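Local coordinates for protein nucleoside-diphosphate-sugar epimerase (Pseudomonas aeruginosa, PDB 2X4G) that probably acts on nucleotide sugars as an epimerase or dehydratase-like enzyme, using a nicotinamide cofactor bound to a Rossmann-type domain, at residues 26-31 with 217-222; 131-136 with 141-146; 164-169 with 174-179; 199-204 with 253-258; 310-313 with 317-320. All coordinates share one frame; numbering follows the deposited sequence.

In the fold
Running from the N terminus, the first helix of the Rossmann domain, 24-35, waits for nearly two hundred residues before contact 1 brings it against the start of helix 219-232. Contacts 2 and 3 are nested inside that long loop, one after the other: contact 2 folds up the surface excursion between strand 121-124 and helix 154-171, and contact 3 lays that helix back on strand 176-185. Contact 4 crosses contact 1, since 199-204 lies inside its loop while 253-258 lies beyond it, and it joins helices 196-202 and 248-259. Contact 5 closes last, a local turn whose loop touches the 217-222 segment of contact 1.

Contact 1: 26-31 with 217-222; sequences GHHAAR and IDAAEA
His28 lays its imidazole against the first turn of the helix that starts at Ala219, and nearly everything in this contact runs through that one ring. With CG placed opposite the carbonyl carbon (chi1 -74°) the side chain leaves helix 24-35 toward the other segment, and chi2 near -81° turns the ring so that one face is presented to the two alanines. Ala219 CB sits over this face, 3.6 Å from the centroid of the His28 ring and displaced toward the NE2-CD2 side, a CH-pi contact. The backbone N of Ala220 lies over the same face nearer the other rim, where His28 ND1 is 3.4 Å from Ala220 CA. NE2 is held from outside the pair by the carbonyl oxygen of Glu187, which helps to fix the rotation of the ring. The backbones themselves are joined through water, which donates to His28 O at 2.7 Å and to Ala220 O at 2.9 Å. Asp218 serves as N-cap of the second helix. Its OD2 accepts from Glu221 N at 3.2 Å through the anti lone pair, while OD1 is taken by Arg329 and Thr326, so both carboxylate oxygens have partners. The small alanines let the two helices come close, with the CA atoms of His28 and Ala220 5.6 Å apart. Gly26, one turn back from Ala30, is the last glycine of the GxxGxxG sequence that links the first strand to the first helix of the Rossmann fold in extended short-chain dehydrogenases, here packed against a helix from much later in the chain.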
# COMPACT_ATOMS: atom_id res chain seq x y z
N GLY A 26 7.35 18.43 19.95
CA GLY A 26 7.87 18.36 21.32
C GLY A 26 9.11 19.23 21.58
O GLY A 26 9.26 19.79 22.65
N HIS A 27 10.00 19.32 20.59
CA HIS A 27 11.26 20.03 20.77
C HIS A 27 10.92 21.48 20.99
O HIS A 27 11.51 22.15 21.83
CB HIS A 27 12.11 19.83 19.53
CG HIS A 27 13.51 20.33 19.65
ND1 HIS A 27 14.49 19.98 18.75
CD2 HIS A 27 14.10 21.17 20.53
CE1 HIS A 27 15.62 20.58 19.07
NE2 HIS A 27 15.41 21.31 20.14
N HIS A 28 9.93 21.95 20.23
CA HIS A 28 9.47 23.35 20.31
C HIS A 28 8.61 23.58 21.58
O HIS A 28 8.62 24.68 22.13
CB HIS A 28 8.71 23.75 19.04
CG HIS A 28 9.59 23.98 17.84
ND1 HIS A 28 10.28 25.15 17.62
CD2 HIS A 28 9.85 23.19 16.77
CE1 HIS A 28 10.95 25.07 16.48
NE2 HIS A 28 10.70 23.89 15.94
N ALA A 29 7.90 22.58 22.08
CA ALA A 29 7.27 22.75 23.40
C ALA A 29 8.38 22.94 24.43
O ALA A 29 8.34 23.87 25.22
CB ALA A 29 6.41 21.58 23.76
N ALA A 30 9.39 22.07 24.39
CA ALA A 30 10.49 22.12 25.33
C ALA A 30 11.12 23.52 25.35
O ALA A 30 11.25 24.15 26.42
CB ALA A 30 11.52 21.08 24.99
N ARG A 31 11.48 24.02 24.18
CA ARG A 31 11.99 25.37 24.03
C ARG A 31 11.11 26.47 24.61
O ARG A 31 11.59 27.44 25.15
CB ARG A 31 12.12 25.67 22.55
CG ARG A 31 13.22 24.96 21.86
CD ARG A 31 13.18 25.31 20.39
NE ARG A 31 14.53 25.30 19.91
CZ ARG A 31 15.24 26.35 19.53
NH1 ARG A 31 14.72 27.55 19.47
NH2 ARG A 31 16.49 26.16 19.17
N ILE A 217 0.86 25.68 10.50
CA ILE A 217 1.29 26.47 11.66
C ILE A 217 2.80 26.37 11.86
O ILE A 217 3.41 25.33 11.64
CB ILE A 217 0.57 26.08 12.98
CG1 ILE A 217 0.86 27.15 14.06
CG2 ILE A 217 0.99 24.69 13.45
CD1 ILE A 217 0.57 26.76 15.45
N ASP A 218 3.37 27.49 12.27
CA ASP A 218 4.79 27.62 12.47
C ASP A 218 5.17 26.79 13.72
O ASP A 218 4.46 26.78 14.72
CB ASP A 218 5.11 29.12 12.60
CG ASP A 218 6.56 29.43 12.96
OD1 ASP A 218 7.35 29.69 12.03
OD2 ASP A 218 6.91 29.46 14.17
N ALA A 219 6.27 26.05 13.63
CA ALA A 219 6.63 25.14 14.69
C ALA A 219 6.88 25.89 16.00
O ALA A 219 6.38 25.48 17.05
CB ALA A 219 7.84 24.33 14.30
N ALA A 220 7.67 26.96 15.92
CA ALA A 220 8.05 27.70 17.12
C ALA A 220 6.81 28.15 17.86
O ALA A 220 6.72 28.01 19.06
CB ALA A 220 8.96 28.92 16.78
N GLU A 221 5.82 28.65 17.12
CA GLU A 221 4.59 29.12 17.72
C GLU A 221 3.78 27.97 18.30
O GLU A 221 3.29 28.08 19.43
CB GLU A 221 3.71 29.91 16.73
CG GLU A 221 4.47 30.89 15.90
CD GLU A 221 3.83 32.25 15.81
OE1 GLU A 221 4.02 33.04 16.75
OE2 GLU A 221 3.20 32.55 14.77
N ALA A 222 3.61 26.89 17.53
CA ALA A 222 2.77 25.77 17.98
C ALA A 222 3.25 25.28 19.36
O ALA A 222 2.45 24.98 20.22
CB ALA A 222 2.76 24.65 16.96
O HOH W 1 8.75 27.16 20.98

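Contact 2: 131-136 with 141-146; sequences PRHPQG and EGLFYD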
# COMPACT_ATOMS: atom_id res chain seq x y z
N PRO A 131 -14.96 15.80 12.52
CA PRO A 131 -15.57 15.72 11.21
C PRO A 131 -15.47 17.05 10.50
O PRO A 131 -15.09 18.06 11.10
CB PRO A 131 -17.03 15.37 11.53
CG PRO A 131 -17.27 15.97 12.85
CD PRO A 131 -15.97 15.83 13.59
N ARG A 132 -15.83 17.06 9.22
CA ARG A 132 -15.73 18.24 8.38
C ARG A 132 -16.86 19.21 8.72
O ARG A 132 -17.98 18.78 8.96
CB ARG A 132 -15.76 17.82 6.90
CG ARG A 132 -15.52 18.94 5.89
CD ARG A 132 -15.48 18.40 4.45
NE ARG A 132 -14.29 17.58 4.22
CZ ARG A 132 -13.06 18.06 4.03
NH1 ARG A 132 -12.83 19.38 4.03
NH2 ARG A 132 -12.05 17.22 3.84
N HIS A 133 -16.61 20.50 8.77
CA HIS A 133 -17.69 21.41 9.11
C HIS A 133 -18.85 21.16 8.15
O HIS A 133 -18.67 21.24 6.93
CB HIS A 133 -17.23 22.86 9.01
CG HIS A 133 -18.16 23.83 9.67
ND1 HIS A 133 -19.33 24.27 9.08
CD2 HIS A 133 -18.10 24.46 10.87
CE1 HIS A 133 -19.94 25.12 9.88
NE2 HIS A 133 -19.21 25.26 10.97
N PRO A 134 -20.06 20.88 8.69
CA PRO A 134 -21.21 20.48 7.87
C PRO A 134 -21.73 21.56 6.90
O PRO A 134 -22.55 21.24 6.04
CB PRO A 134 -22.28 20.13 8.91
CG PRO A 134 -21.95 20.97 10.08
CD PRO A 134 -20.46 21.11 10.09
N GLN A 135 -21.28 22.80 7.05
CA GLN A 135 -21.53 23.83 6.05
C GLN A 135 -20.25 24.26 5.30
O GLN A 135 -20.26 25.25 4.58
CB GLN A 135 -22.22 25.02 6.70
CG GLN A 135 -23.67 24.70 7.13
CD GLN A 135 -23.95 25.05 8.59
OE1 GLN A 135 -23.59 26.13 9.08
NE2 GLN A 135 -24.60 24.12 9.31
N GLY A 136 -19.17 23.50 5.47
CA GLY A 136 -17.92 23.79 4.77
C GLY A 136 -17.11 24.96 5.31
O GLY A 136 -16.09 25.31 4.73
N GLU A 141 -13.73 23.59 17.58
CA GLU A 141 -13.66 22.58 18.63
C GLU A 141 -14.99 21.85 18.93
O GLU A 141 -14.99 20.77 19.53
CB GLU A 141 -13.15 23.24 19.90
CG GLU A 141 -11.68 23.63 19.86
CD GLU A 141 -11.38 24.98 19.23
OE1 GLU A 141 -10.19 25.36 19.22
OE2 GLU A 141 -12.31 25.66 18.75
N GLY A 142 -16.10 22.44 18.52
CA GLY A 142 -17.42 21.87 18.75
C GLY A 142 -17.79 20.77 17.78
O GLY A 142 -18.82 20.14 17.94
N LEU A 143 -16.97 20.53 16.75
CA LEU A 143 -17.25 19.49 15.77
C LEU A 143 -16.89 18.13 16.35
O LEU A 143 -15.73 17.84 16.52
CB LEU A 143 -16.45 19.73 14.49
CG LEU A 143 -16.75 21.00 13.71
CD1 LEU A 143 -16.01 20.96 12.40
CD2 LEU A 143 -18.26 21.15 13.45
N PHE A 144 -17.88 17.31 16.64
CA PHE A 144 -17.64 15.97 17.14
C PHE A 144 -18.34 14.94 16.28
O PHE A 144 -19.39 15.19 15.71
CB PHE A 144 -18.19 15.84 18.56
CG PHE A 144 -17.41 16.58 19.59
CD1 PHE A 144 -17.82 17.82 20.01
CD2 PHE A 144 -16.31 16.01 20.19
CE1 PHE A 144 -17.12 18.49 20.99
CE2 PHE A 144 -15.61 16.67 21.17
CZ PHE A 144 -16.01 17.91 21.57
N TYR A 145 -17.75 13.76 16.21
CA TYR A 145 -18.46 12.58 15.73
C TYR A 145 -19.35 12.08 16.88
O TYR A 145 -18.85 11.82 17.97
CB TYR A 145 -17.45 11.49 15.36
CG TYR A 145 -16.74 11.66 14.04
CD1 TYR A 145 -15.39 12.02 14.00
CD2 TYR A 145 -17.39 11.41 12.83
CE1 TYR A 145 -14.73 12.16 12.79
CE2 TYR A 145 -16.74 11.54 11.61
CZ TYR A 145 -15.40 11.92 11.60
OH TYR A 145 -14.74 12.06 10.40
N ASP A 146 -20.65 11.94 16.66
CA ASP A 146 -21.53 11.44 17.74
C ASP A 146 -21.13 10.06 18.31
O ASP A 146 -21.45 9.73 19.46
CB ASP A 146 -23.00 11.39 17.28
CG ASP A 146 -23.65 12.78 17.19
OD1 ASP A 146 -23.17 13.70 17.91
OD2 ASP A 146 -24.63 12.95 16.42
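Neither piece of backbone is helix or strand: the chain from Pro131 to Pro134 runs at 117° to that from Leu143 to Tyr145, the nearest CA atoms, of Pro131 and Leu143, are 6.2 Å apart, and the first piece ends in a type I turn from His133 to Gly136. Pro131 is the hub. Its CB lies over one face of the Tyr145 ring, 3.9 Å from the centroid and only 17° off the normal, a CH-pi contact. CG of the same pyrrolidine ring rests on the carbonyl group of Phe144, and CD lies against Leu143 O and the same carbonyl carbon, with Pro131 CD also 4.0 Å from Leu143 CB. Leu143 then fills the angle between the two pieces. Its first two torsions together bring CD1 to Pro131 O and His133 N, and CD2 to Pro134 CD at 4.0 Å. The His133 side chain crosses that of Leu143 at roughly a right angle. Within its own turn His133 is secured by ND1, which accepts from Gln135 N at 3.2 Å. The backbone polar groups find a partner outside: Gln304 receives the His133 N-H on its OE1 and donates from NE2 to Pro131 O, clamping the first piece with a single amide. Phe144 points away, and its ring meets Arg238 in a cation-pi contact and packs on Arg167. With apolar and CH-pi contacts between the two pieces, their fit rests largely on Pro131 and the buried Leu143, while directional bonding comes from Gln304 for 131-133 and from Arg238, through Glu141 O and weakly Leu143 O, for the second piece.

Contact 3: 164-169 with 174-179; sequences EQAREQ and LPVVIG
Gln169 and Leu174 meet where helix 154-171 runs out and the chain doubles back toward strand 176-185. Starting at Gln169 CB, the side chain first touches Leu174 CD2 at 3.9 Å and, on the strand side, Val176 CG2 at 4.1 Å. CG swings to the side of the backbone N (chi1 -56°), and a bend at chi2 (-71°) folds the chain so that it lies alongside Leu174 and points the same way. At the tip Gln169 OE1 comes back to Leu174 CD2, 3.4 Å away, so the amide end rests on a methyl group as the aliphatic part does. The same two residues are tied through the backbone: Leu174 N donates to Gln169 O at 2.9 Å. Helix and strand cross nearly antiparallel, 151° between their directions, with the axes of the two short segments 7.9 Å apart. This is the second half of a beta-alpha-beta crossover of the Rossmann fold, since strand 121-124 before the helix and strand 176-185 after it pair in parallel. In this superfamily that helix usually carries the Tyr-x-x-x-Lys pair of the active site. One turn earlier in the helix, Ala166 meets the strand with its CB, which is 4.0 Å from Val176 CG1. The same Ala166 CB is 3.7 Å from Ile178 CD1. Ile178 CD1 also reaches Arg167 CG at 3.7 Å, so only the aliphatic root of the arginine joins the packing; its chain bends off at chi3 and the guanidinium pairs through NH1 with Asp163.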
# COMPACT_ATOMS: atom_id res chain seq x y z
N GLU A 164 -11.14 10.75 21.80
CA GLU A 164 -12.12 10.20 22.75
C GLU A 164 -11.51 9.76 24.06
O GLU A 164 -12.10 9.98 25.11
CB GLU A 164 -12.85 9.00 22.15
CG GLU A 164 -14.16 9.36 21.45
CD GLU A 164 -15.28 9.74 22.42
OE1 GLU A 164 -16.26 10.37 21.94
OE2 GLU A 164 -15.19 9.43 23.63
N GLN A 165 -10.35 9.12 23.98
CA GLN A 165 -9.64 8.62 25.15
C GLN A 165 -9.26 9.75 26.09
O GLN A 165 -9.48 9.65 27.30
CB GLN A 165 -8.37 7.90 24.72
CG GLN A 165 -7.58 7.27 25.87
CD GLN A 165 -6.27 6.64 25.40
OE1 GLN A 165 -5.57 7.22 24.56
NE2 GLN A 165 -5.93 5.47 25.95
N ALA A 166 -8.70 10.82 25.54
CA ALA A 166 -8.29 11.97 26.34
C ALA A 166 -9.50 12.62 27.04
O ALA A 166 -9.47 12.86 28.26
CB ALA A 166 -7.53 13.00 25.49
N ARG A 167 -10.57 12.87 26.29
CA ARG A 167 -11.78 13.45 26.89
C ARG A 167 -12.32 12.54 27.99
O ARG A 167 -12.83 13.02 29.01
CB ARG A 167 -12.86 13.68 25.82
CG ARG A 167 -12.44 14.62 24.70
CD ARG A 167 -13.62 15.25 23.98
NE ARG A 167 -14.62 14.27 23.57
CZ ARG A 167 -14.50 13.44 22.52
NH1 ARG A 167 -13.41 13.44 21.76
NH2 ARG A 167 -15.49 12.60 22.23
N GLU A 168 -12.21 11.23 27.78
CA GLU A 168 -12.67 10.19 28.70
C GLU A 168 -11.89 10.25 30.01
O GLU A 168 -12.47 10.09 31.08
CB GLU A 168 -12.53 8.84 27.98
CG GLU A 168 -12.79 7.54 28.75
CD GLU A 168 -12.19 6.31 27.99
OE1 GLU A 168 -11.02 5.92 28.28
OE2 GLU A 168 -12.86 5.76 27.08
N GLN A 169 -10.60 10.53 29.95
CA GLN A 169 -9.81 10.73 31.16
C GLN A 169 -10.22 12.03 31.89
O GLN A 169 -10.26 12.07 33.12
CB GLN A 169 -8.31 10.80 30.83
CG GLN A 169 -7.74 9.60 30.07
CD GLN A 169 -7.64 8.34 30.92
OE1 GLN A 169 -7.18 8.37 32.06
NE2 GLN A 169 -8.05 7.21 30.35
N LEU A 174 -9.40 13.29 35.55
CA LEU A 174 -7.99 13.51 35.28
C LEU A 174 -7.85 14.92 34.68
O LEU A 174 -8.73 15.35 33.96
CB LEU A 174 -7.45 12.41 34.35
CG LEU A 174 -5.98 12.00 34.56
CD1 LEU A 174 -5.71 11.56 36.01
CD2 LEU A 174 -5.57 10.91 33.58
N PRO A 175 -6.77 15.66 35.00
CA PRO A 175 -6.70 17.04 34.51
C PRO A 175 -6.14 17.16 33.09
O PRO A 175 -5.08 17.74 32.89
CB PRO A 175 -5.79 17.72 35.53
CG PRO A 175 -4.94 16.65 36.08
CD PRO A 175 -5.68 15.35 35.94
N VAL A 176 -6.88 16.66 32.11
CA VAL A 176 -6.38 16.58 30.73
C VAL A 176 -6.93 17.71 29.92
O VAL A 176 -8.14 17.92 29.90
CB VAL A 176 -6.77 15.27 30.03
CG1 VAL A 176 -6.60 15.41 28.52
CG2 VAL A 176 -5.96 14.12 30.55
N VAL A 177 -6.04 18.44 29.25
CA VAL A 177 -6.42 19.44 28.27
C VAL A 177 -5.96 18.90 26.91
O VAL A 177 -4.94 18.21 26.82
CB VAL A 177 -5.75 20.80 28.58
CG1 VAL A 177 -6.07 21.83 27.48
CG2 VAL A 177 -6.17 21.32 29.98
N ILE A 178 -6.71 19.20 25.84
CA ILE A 178 -6.32 18.76 24.51
C ILE A 178 -5.95 19.92 23.58
O ILE A 178 -6.76 20.81 23.34
CB ILE A 178 -7.43 17.94 23.87
CG1 ILE A 178 -7.82 16.80 24.78
CG2 ILE A 178 -6.98 17.40 22.52
CD1 ILE A 178 -9.08 16.11 24.33
N GLY A 179 -4.71 19.89 23.08
CA GLY A 179 -4.18 20.89 22.15
C GLY A 179 -4.00 20.26 20.79
O GLY A 179 -3.37 19.23 20.66

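Contact 4: 199-204 with 253-258; sequences TAIGNG and RRIAEL
Ile201 meets Ile255 and Ala256 at the centre of this contact, and the packing is confined to that small patch. Ile201 CD1 lies 3.8 Å from Ile255 CG2, and Ile201 CG2 is at 4.0 Å from the same methyl, so Ile255 CG2 is held between two branches of one side chain. The two isoleucines cross at about a right angle. They share one rotamer (chi1 -71° for Ile201), in which CG2 is the branch trans to the backbone N; in Ile255 it is this branch that does the touching. Met206 and, from helix 323-336, Leu327 add further apolar cover. Helices 196-202 and 248-259 belong to the part of the fold which, in extended short-chain dehydrogenases, usually forms the smaller substrate-binding lobe beside the Rossmann domain. The first of them ends here in a Schellman motif: Gly204, with positive phi, sits at C-prime, its N bonds to Ile201 O, and the next backbone N returns to Ala200 O. The looser side of the contact is at Ala256, where Ile201 CG2 is 4.1 Å from Ala256 CA and 4.4 Å from Ala256 CB. Outside the contact, on the partly exposed flank of helix 248-259, Arg253 NH1 forms a salt bridge with Glu257 OE2 at 2.8 Å, in the guanidinium plane but 29° out of the carboxylate plane, on its syn side, while Arg253 NH2 reaches Asp250.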
# COMPACT_ATOMS: atom_id res chain seq x y z
N THR A 199 10.91 19.06 1.34
CA THR A 199 12.01 18.31 0.73
C THR A 199 11.58 17.57 -0.55
O THR A 199 12.36 17.49 -1.49
CB THR A 199 12.71 17.37 1.72
OG1 THR A 199 11.81 16.34 2.15
CG2 THR A 199 13.19 18.15 2.94
N ALA A 200 10.35 17.06 -0.61
CA ALA A 200 9.89 16.38 -1.82
C ALA A 200 9.95 17.36 -2.98
O ALA A 200 10.58 17.10 -4.02
CB ALA A 200 8.50 15.83 -1.64
N ILE A 201 9.32 18.52 -2.80
CA ILE A 201 9.36 19.57 -3.80
C ILE A 201 10.81 19.92 -4.17
O ILE A 201 11.20 19.79 -5.32
CB ILE A 201 8.61 20.81 -3.31
CG1 ILE A 201 7.10 20.53 -3.30
CG2 ILE A 201 8.90 22.00 -4.20
CD1 ILE A 201 6.28 21.64 -2.74
N GLY A 202 11.61 20.32 -3.19
CA GLY A 202 13.01 20.70 -3.41
C GLY A 202 13.83 19.68 -4.17
O GLY A 202 14.69 20.04 -4.98
N ASN A 203 13.58 18.39 -3.93
CA ASN A 203 14.33 17.32 -4.57
C ASN A 203 13.70 16.84 -5.87
O ASN A 203 14.01 15.75 -6.32
CB ASN A 203 14.45 16.11 -3.63
CG ASN A 203 15.38 16.36 -2.46
OD1 ASN A 203 16.37 17.09 -2.55
ND2 ASN A 203 15.08 15.72 -1.33
N GLY A 204 12.81 17.63 -6.47
CA GLY A 204 12.12 17.24 -7.71
C GLY A 204 11.14 16.07 -7.64
O GLY A 204 10.61 15.64 -8.66
N ARG A 253 2.83 26.05 -4.12
CA ARG A 253 3.41 27.04 -5.01
C ARG A 253 4.42 27.94 -4.29
O ARG A 253 5.43 28.33 -4.87
CB ARG A 253 2.31 27.86 -5.71
CG ARG A 253 2.79 28.74 -6.88
CD ARG A 253 1.71 29.72 -7.38
NE ARG A 253 0.83 30.17 -6.30
CZ ARG A 253 1.16 31.08 -5.37
NH1 ARG A 253 2.36 31.65 -5.36
NH2 ARG A 253 0.28 31.40 -4.43
N ARG A 254 4.18 28.23 -3.02
CA ARG A 254 5.06 29.16 -2.34
C ARG A 254 6.39 28.48 -2.10
O ARG A 254 7.44 29.05 -2.34
CB ARG A 254 4.45 29.66 -1.03
CG ARG A 254 3.01 30.21 -1.17
CD ARG A 254 2.93 31.71 -1.46
NE ARG A 254 3.26 32.53 -0.29
CZ ARG A 254 2.47 32.69 0.78
NH1 ARG A 254 2.88 33.46 1.79
NH2 ARG A 254 1.28 32.07 0.85
N ILE A 255 6.33 27.24 -1.65
CA ILE A 255 7.52 26.44 -1.39
C ILE A 255 8.32 26.33 -2.66
O ILE A 255 9.52 26.54 -2.64
CB ILE A 255 7.16 25.03 -0.85
CG1 ILE A 255 6.55 25.14 0.56
CG2 ILE A 255 8.38 24.11 -0.84
CD1 ILE A 255 5.85 23.90 1.00
N ALA A 256 7.66 26.01 -3.78
CA ALA A 256 8.35 25.99 -5.07
C ALA A 256 9.06 27.32 -5.36
O ALA A 256 10.25 27.35 -5.68
CB ALA A 256 7.40 25.67 -6.19
N GLU A 257 8.34 28.42 -5.23
CA GLU A 257 8.89 29.72 -5.61
C GLU A 257 10.13 30.05 -4.79
O GLU A 257 11.12 30.56 -5.34
CB GLU A 257 7.82 30.81 -5.51
CG GLU A 257 6.77 30.69 -6.62
CD GLU A 257 5.47 31.45 -6.32
OE1 GLU A 257 5.42 32.17 -5.29
OE2 GLU A 257 4.51 31.31 -7.11
N LEU A 258 10.07 29.73 -3.50
CA LEU A 258 11.17 29.95 -2.57
C LEU A 258 12.37 29.06 -2.86
O LEU A 258 13.50 29.47 -2.67
CB LEU A 258 10.70 29.72 -1.15
CG LEU A 258 9.67 30.73 -0.65
CD1 LEU A 258 9.16 30.29 0.71
CD2 LEU A 258 10.30 32.14 -0.63

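Contact 5: 310-313 with 317-320; sequences KARE and FFST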
# COMPACT_ATOMS: atom_id res chain seq x y z
N LYS A 310 -11.04 30.21 19.65
CA LYS A 310 -11.12 29.70 21.02
C LYS A 310 -9.77 29.92 21.68
O LYS A 310 -9.72 30.53 22.74
CB LYS A 310 -11.50 28.22 21.05
CG LYS A 310 -11.78 27.66 22.43
CD LYS A 310 -12.28 26.22 22.33
CE LYS A 310 -12.67 25.61 23.68
NZ LYS A 310 -13.13 24.18 23.57
N ALA A 311 -8.70 29.45 21.05
CA ALA A 311 -7.33 29.64 21.59
C ALA A 311 -7.00 31.11 21.86
O ALA A 311 -6.40 31.46 22.88
CB ALA A 311 -6.29 29.04 20.66
N ARG A 312 -7.37 31.98 20.92
CA ARG A 312 -7.10 33.38 21.05
C ARG A 312 -7.79 34.02 22.25
O ARG A 312 -7.15 34.73 23.01
CB ARG A 312 -7.58 34.10 19.80
CG ARG A 312 -7.27 35.58 19.80
CD ARG A 312 -7.77 36.24 18.56
NE ARG A 312 -6.82 37.25 18.13
CZ ARG A 312 -6.18 37.24 16.97
NH1 ARG A 312 -6.38 36.28 16.08
NH2 ARG A 312 -5.32 38.22 16.71
N GLU A 313 -9.09 33.80 22.39
CA GLU A 313 -9.86 34.42 23.45
C GLU A 313 -9.53 33.82 24.83
O GLU A 313 -9.33 34.55 25.79
CB GLU A 313 -11.35 34.31 23.13
CG GLU A 313 -11.71 35.05 21.81
CD GLU A 313 -13.23 35.09 21.51
OE1 GLU A 313 -13.65 34.51 20.48
OE2 GLU A 313 -13.99 35.72 22.31
N PHE A 317 -3.65 33.02 22.68
CA PHE A 317 -2.79 32.54 21.62
C PHE A 317 -3.25 32.87 20.21
O PHE A 317 -4.40 32.69 19.85
CB PHE A 317 -2.59 31.04 21.68
CG PHE A 317 -1.85 30.52 20.50
CD1 PHE A 317 -2.52 30.08 19.37
CD2 PHE A 317 -0.46 30.55 20.47
CE1 PHE A 317 -1.84 29.63 18.27
CE2 PHE A 317 0.23 30.11 19.37
CZ PHE A 317 -0.46 29.66 18.26
N PHE A 318 -2.30 33.30 19.40
CA PHE A 318 -2.52 33.40 17.97
C PHE A 318 -1.19 33.64 17.26
O PHE A 318 -0.26 34.16 17.86
CB PHE A 318 -3.54 34.51 17.64
CG PHE A 318 -3.12 35.89 18.07
CD1 PHE A 318 -2.34 36.68 17.24
CD2 PHE A 318 -3.50 36.40 19.28
CE1 PHE A 318 -1.95 37.93 17.61
CE2 PHE A 318 -3.12 37.68 19.67
CZ PHE A 318 -2.34 38.43 18.83
N SER A 319 -1.13 33.30 15.98
CA SER A 319 0.09 33.40 15.20
C SER A 319 0.35 34.83 14.79
O SER A 319 -0.59 35.59 14.52
CB SER A 319 -0.01 32.54 13.94
OG SER A 319 1.20 32.53 13.19
N THR A 320 1.63 35.19 14.77
CA THR A 320 2.08 36.50 14.30
C THR A 320 3.15 36.39 13.20
O THR A 320 3.55 37.40 12.64
CB THR A 320 2.58 37.40 15.49
OG1 THR A 320 3.48 36.69 16.34
CG2 THR A 320 1.43 37.83 16.34
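Ala311 O accepts the backbone N-H of Phe317 at 3.2 Å, a bond that reaches over six residues and ties the loop that leaves the helix back onto it. Phe317 N stands well above the carbonyl plane and not on a lone pair. Close by, Phe317 O faces Arg312 CA in a CA-H...O contact. The Phe317 ring takes the inward side: Ala311 CB approaches its edge, 4.1 Å from Phe317 CD1, and Leu241 of the sheet packs on both residues. Outside, Arg312 and Phe318 form the other half of the contact. The arginine runs out extended through its first two torsions (chi1 -176°) and then bends at chi3 to lay the guanidinium flat on the phenyl ring. Planes differ by 10°, Arg312 CZ is 3.8 Å from the Phe318 centroid, and NH2 lies over the middle of the ring, a stacked cation-pi pair near the surface. Phe318 CB points toward the helix, and with CG between N and the carbonyl carbon (chi1 61°) one ring face receives the guanidinium. Beyond it the loop is pinned by Glu221, whose OE2 receives Ser319 OG and the N-H groups of Thr320 and Thr321. The short helix 309-315, with a wider pi-type turn at 311-313, and the loop folded back on it thus make a connection between two consecutive helices, 309-315 and 323-336, in the C-terminal part of the chain.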